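Esterase A (PDB 5GKV) probably hydrolyses ester substrates as a serine hydrolase of the beta-lactamase and penicillin-binding protein clan. Local coordinates at residues Pro110-Gln114 with Ala115-Ala119; Ala119-Val122 with Glu123-Leu126. All blocks are in the same frame, centred on the assembly; numbering follows the deposited sequence.

Contact 1: Pro110-Gln114 with Ala115-Ala119; sequences PEFAQ and AGKDA
Residues 110-113 run in 3-10 conformation, and the chain then doubles back, so that Lys117 N returns to Gln114 O at 3.3 Å with an N-H...O angle of 152°. Ala113 O lies close to the same N-H and takes a weak bond from it. Ala115 and Gly116 make the bend, both with positive phi. The backbone angles of Gly116 suit glycine, since a CB would crowd the carbonyl oxygen of Ala115.

The side chain of Lys117 carries the contact. It folds back over Phe112, bent at both of its last torsions (chi3 -62°, chi4 -55°). Its CE sits over the centre of one ring face, 3.6 Å from the Phe112 centroid, as a CH-pi contact. NZ lies farther out above the same face, in cation-pi geometry 4.8 Å from the centroid. The two side chains cross at about a right angle.

This lysine folds back onto the backbone carbonyls of the 3-10 segment 110-113 and of Gln114, in the loop between helices 105-108 and 122-126, in the helical part of the beta-lactamase fold. Its NZ donates to Gln114 O at 2.8 Å and only weakly to Phe112 O. Two donors therefore grip Gln114 O, NZ and the backbone N of Lys117, from opposite faces of the carbonyl plane. NZ also bonds Ala155 O and Met157 O, which ties the turn to the end of helix 147-156.

Beside the lysine, Ala113 CB packs on Asp118 CB at 3.9 Å. Gln114 turns its amide back along the turn, where NE2 donates to Glu111 O at 2.9 Å. That oxygen lies nearly in the Gln114 amide plane. The Glu111 carboxylate forms a salt bridge with Arg184 of helix 173-186.

Contact 2: Ala119-Val122 with Glu123-Leu126; sequences AVTV and EQAL
Gln124 turns its side-chain carbonyl back past the first turn of its own helix, and OE1 accepts from Thr121 N at 3.0 Å. The return bond comes from Gln124 N, which donates to Thr121 OG1 at 3.3 Å. The pair is a capping box, with Thr121 at the N-cap of helix 122-126. Each residue thus offers a side-chain oxygen to the backbone N-H of the other.

The bond from Thr121 N is fairly straight, with an N-H...O angle of 164°, and that from Gln124 N slightly less so. Thr121 N does not meet OE1 on a lone pair. It stands above the amide carbonyl plane of Gln124, 55° out of it. The Thr121 hydroxyl lies between its own backbone N and carbonyl carbon (chi1 63°), which directs OG1 at the first turn. The Gln124 chain runs extended beyond CG and crosses that hydroxyl at a slant, with Gln124 CG 3.2 Å from Thr121 OG1.

Two waters add to the cap. One donates to Gln124 OE1 at 2.6 Å and weakly to Ala119 O, so OE1 has two donors. The other joins Thr121 OG1 to Glu123 OE2. The other carboxylate oxygen of Glu123 is held by a salt bridge to Arg304, a residue far along the chain.

Helical backbone bonding starts at once, with Ala125 N on Thr121 O and Leu126 N on Val122 O. Val120, just before the helix, and Val122, its first residue, bond through their backbones to Val105 and Gln103, fastening the start of the helix to the chain around helix 105-108. Leu126 packs on Tyr174 and Ala178 of helix 173-186. Val122 and Leu126 point the same way, side by side, and Val122 CG1 is 4.0 Å from Leu126 CD1.

Overall arrangement
Contacts 1 and 2 follow each other along the chain and share Ala119, their centres about 11 Å apart. Contact 1 folds the chain back on the 3-10 segment 110-113, and contact 2 starts helix 122-126. They meet where Phe112 CE2 packs on Val120 CB at 4.1 Å. Phe112 thus touches a lysine of its own contact and a valine of the next. Helix 173-186 meets both contacts, at Phe112 and at Leu126. Both contacts lie on the same side of the chain's centre. The centre of contact 1 is about 26 Å from it and that of contact 2 about 19 Å, so contact 2 lies nearer the middle of the protein.

Contact 1: Pro110-Gln114 with Ala115-Ala119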
loop_
_atom_site.group_PDB
_atom_site.type_symbol
_atom_site.label_atom_id
_atom_site.label_comp_id
_atom_site.label_asym_id
_atom_site.label_seq_id
_atom_site.Cartn_x
_atom_site.Cartn_y
_atom_site.Cartn_z
ATOM N N PRO A 110 14.952 18.660 10.107
ATOM C CA PRO A 110 14.833 20.090 10.453
ATOM C C PRO A 110 14.372 20.960 9.304
ATOM O O PRO A 110 13.635 21.931 9.531
ATOM C CB PRO A 110 16.254 20.459 10.899
ATOM C CG PRO A 110 16.839 19.162 11.379
ATOM C CD PRO A 110 16.280 18.114 10.456
ATOM N N GLU A 111 14.760 20.619 8.073
ATOM C CA GLU A 111 14.349 21.395 6.909
ATOM C C GLU A 111 12.838 21.388 6.704
ATOM O O GLU A 111 12.307 22.303 6.061
ATOM C CB GLU A 111 15.057 20.863 5.669
ATOM C CG GLU A 111 16.586 20.990 5.740
ATOM C CD GLU A 111 17.286 19.778 6.356
ATOM O OE1 GLU A 111 16.677 19.043 7.167
ATOM O OE2 GLU A 111 18.473 19.571 6.029
ATOM N N PHE A 112 12.138 20.389 7.250
ATOM C CA PHE A 112 10.687 20.311 7.103
ATOM C C PHE A 112 9.960 21.470 7.778
ATOM O O PHE A 112 8.787 21.707 7.476
ATOM C CB PHE A 112 10.171 19.001 7.689
ATOM C CG PHE A 112 8.788 18.623 7.213
ATOM C CD1 PHE A 112 8.601 18.099 5.938
ATOM C CD2 PHE A 112 7.687 18.763 8.045
ATOM C CE1 PHE A 112 7.336 17.736 5.490
ATOM C CE2 PHE A 112 6.407 18.406 7.604
ATOM C CZ PHE A 112 6.237 17.895 6.323
ATOM N N ALA A 113 10.609 22.175 8.710
ATOM C CA ALA A 113 9.911 23.217 9.453
ATOM C C ALA A 113 9.477 24.394 8.579
ATOM O O ALA A 113 8.674 25.215 9.037
ATOM C CB ALA A 113 10.786 23.723 10.604
ATOM N N GLN A 114 9.959 24.489 7.340
ATOM C CA GLN A 114 9.666 25.649 6.507
ATOM C C GLN A 114 8.166 25.801 6.247
ATOM O O GLN A 114 7.378 24.846 6.351
ATOM C CB GLN A 114 10.391 25.550 5.171
ATOM C CG GLN A 114 11.891 25.441 5.268
ATOM C CD GLN A 114 12.496 25.161 3.919
ATOM O OE1 GLN A 114 12.541 26.041 3.056
ATOM N NE2 GLN A 114 12.929 23.921 3.704
ATOM N N ALA A 115 7.779 27.040 5.905
ATOM C CA ALA A 115 6.421 27.375 5.468
ATOM C C ALA A 115 5.370 27.002 6.505
ATOM O O ALA A 115 4.246 26.624 6.160
ATOM C CB ALA A 115 6.095 26.728 4.118
ATOM N N GLY A 116 5.719 27.099 7.783
ATOM C CA GLY A 116 4.740 26.903 8.832
ATOM C C GLY A 116 4.476 25.472 9.258
ATOM O O GLY A 116 3.489 25.234 9.965
ATOM N N LYS A 117 5.322 24.511 8.875
ATOM C CA LYS A 117 5.098 23.104 9.203
ATOM C C LYS A 117 5.902 22.630 10.422
ATOM O O LYS A 117 6.083 21.424 10.603
ATOM C CB LYS A 117 5.417 22.217 7.996
ATOM C CG LYS A 117 4.686 22.576 6.713
ATOM C CD LYS A 117 4.849 21.491 5.653
ATOM C CE LYS A 117 6.309 21.306 5.255
ATOM N NZ LYS A 117 6.922 22.593 4.817
ATOM N N ASP A 118 6.355 23.547 11.280
ATOM C CA ASP A 118 7.270 23.175 12.359
ATOM C C ASP A 118 6.625 22.290 13.419
ATOM O O ASP A 118 7.353 21.640 14.170
ATOM C CB ASP A 118 7.823 24.431 13.027
ATOM C CG ASP A 118 6.723 25.373 13.441
ATOM O OD1 ASP A 118 6.219 26.112 12.560
ATOM O OD2 ASP A 118 6.334 25.345 14.627
ATOM N N ALA A 119 5.292 22.251 13.508
ATOM C CA ALA A 119 4.604 21.427 14.496
ATOM C C ALA A 119 3.909 20.199 13.908
ATOM O O ALA A 119 3.326 19.419 14.670
ATOM C CB ALA A 119 3.570 22.255 15.267
#

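Contact 2: Ala119-Val122 with Glu123-Leu126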
loop_
_atom_site.group_PDB
_atom_site.type_symbol
_atom_site.label_atom_id
_atom_site.label_comp_id
_atom_site.label_asym_id
_atom_site.label_seq_id
_atom_site.Cartn_x
_atom_site.Cartn_y
_atom_site.Cartn_z
ATOM N N ALA A 119 5.292 22.251 13.508
ATOM C CA ALA A 119 4.604 21.427 14.496
ATOM C C ALA A 119 3.909 20.199 13.908
ATOM O O ALA A 119 3.326 19.419 14.670
ATOM C CB ALA A 119 3.570 22.255 15.267
ATOM N N VAL A 120 3.922 20.019 12.586
ATOM C CA VAL A 120 3.310 18.828 11.993
ATOM C C VAL A 120 3.958 17.580 12.577
ATOM O O VAL A 120 5.187 17.455 12.589
ATOM C CB VAL A 120 3.467 18.861 10.468
ATOM C CG1 VAL A 120 2.873 17.587 9.840
ATOM C CG2 VAL A 120 2.818 20.117 9.891
ATOM N N THR A 121 3.141 16.644 13.051
ATOM C CA THR A 121 3.690 15.439 13.660
ATOM C C THR A 121 3.796 14.281 12.662
ATOM O O THR A 121 3.238 14.307 11.557
ATOM C CB THR A 121 2.848 14.993 14.859
ATOM O OG1 THR A 121 1.529 14.657 14.421
ATOM C CG2 THR A 121 2.762 16.096 15.921
ATOM N N VAL A 122 4.524 13.241 13.090
ATOM C CA VAL A 122 4.661 12.021 12.294
ATOM C C VAL A 122 3.287 11.459 11.932
ATOM O O VAL A 122 2.991 11.211 10.759
ATOM C CB VAL A 122 5.527 10.980 13.038
ATOM C CG1 VAL A 122 5.528 9.609 12.303
ATOM C CG2 VAL A 122 6.959 11.483 13.168
ATOM N N GLU A 123 2.414 11.279 12.927
ATOM C CA GLU A 123 1.136 10.638 12.629
ATOM C C GLU A 123 0.231 11.543 11.790
ATOM O O GLU A 123 -0.582 11.041 11.002
ATOM C CB GLU A 123 0.437 10.203 13.922
ATOM C CG GLU A 123 0.046 11.356 14.857
ATOM C CD GLU A 123 -0.288 10.884 16.257
ATOM O OE1 GLU A 123 -0.602 9.685 16.433
ATOM O OE2 GLU A 123 -0.229 11.714 17.190
ATOM N N GLN A 124 0.377 12.867 11.907
ATOM C CA GLN A 124 -0.378 13.768 11.037
ATOM C C GLN A 124 0.047 13.598 9.583
ATOM O O GLN A 124 -0.800 13.552 8.678
ATOM C CB GLN A 124 -0.196 15.228 11.500
ATOM C CG GLN A 124 -1.058 15.560 12.715
ATOM C CD GLN A 124 -0.599 16.799 13.472
ATOM O OE1 GLN A 124 0.285 17.526 13.031
ATOM N NE2 GLN A 124 -1.203 17.036 14.623
ATOM N N ALA A 125 1.357 13.486 9.347
ATOM C CA ALA A 125 1.873 13.273 7.995
ATOM C C ALA A 125 1.379 11.958 7.416
ATOM O O ALA A 125 0.991 11.893 6.241
ATOM C CB ALA A 125 3.404 13.283 7.998
ATOM N N LEU A 126 1.411 10.894 8.217
ATOM C CA LEU A 126 1.074 9.568 7.710
ATOM C C LEU A 126 -0.419 9.372 7.525
ATOM O O LEU A 126 -0.811 8.471 6.781
ATOM C CB LEU A 126 1.628 8.483 8.639
ATOM C CG LEU A 126 3.158 8.403 8.689
ATOM C CD1 LEU A 126 3.574 7.314 9.672
ATOM C CD2 LEU A 126 3.729 8.131 7.305
HETATM O O HOH W 1 0.294 20.023 13.830
HETATM O O HOH W 2 -0.115 14.295 16.398
#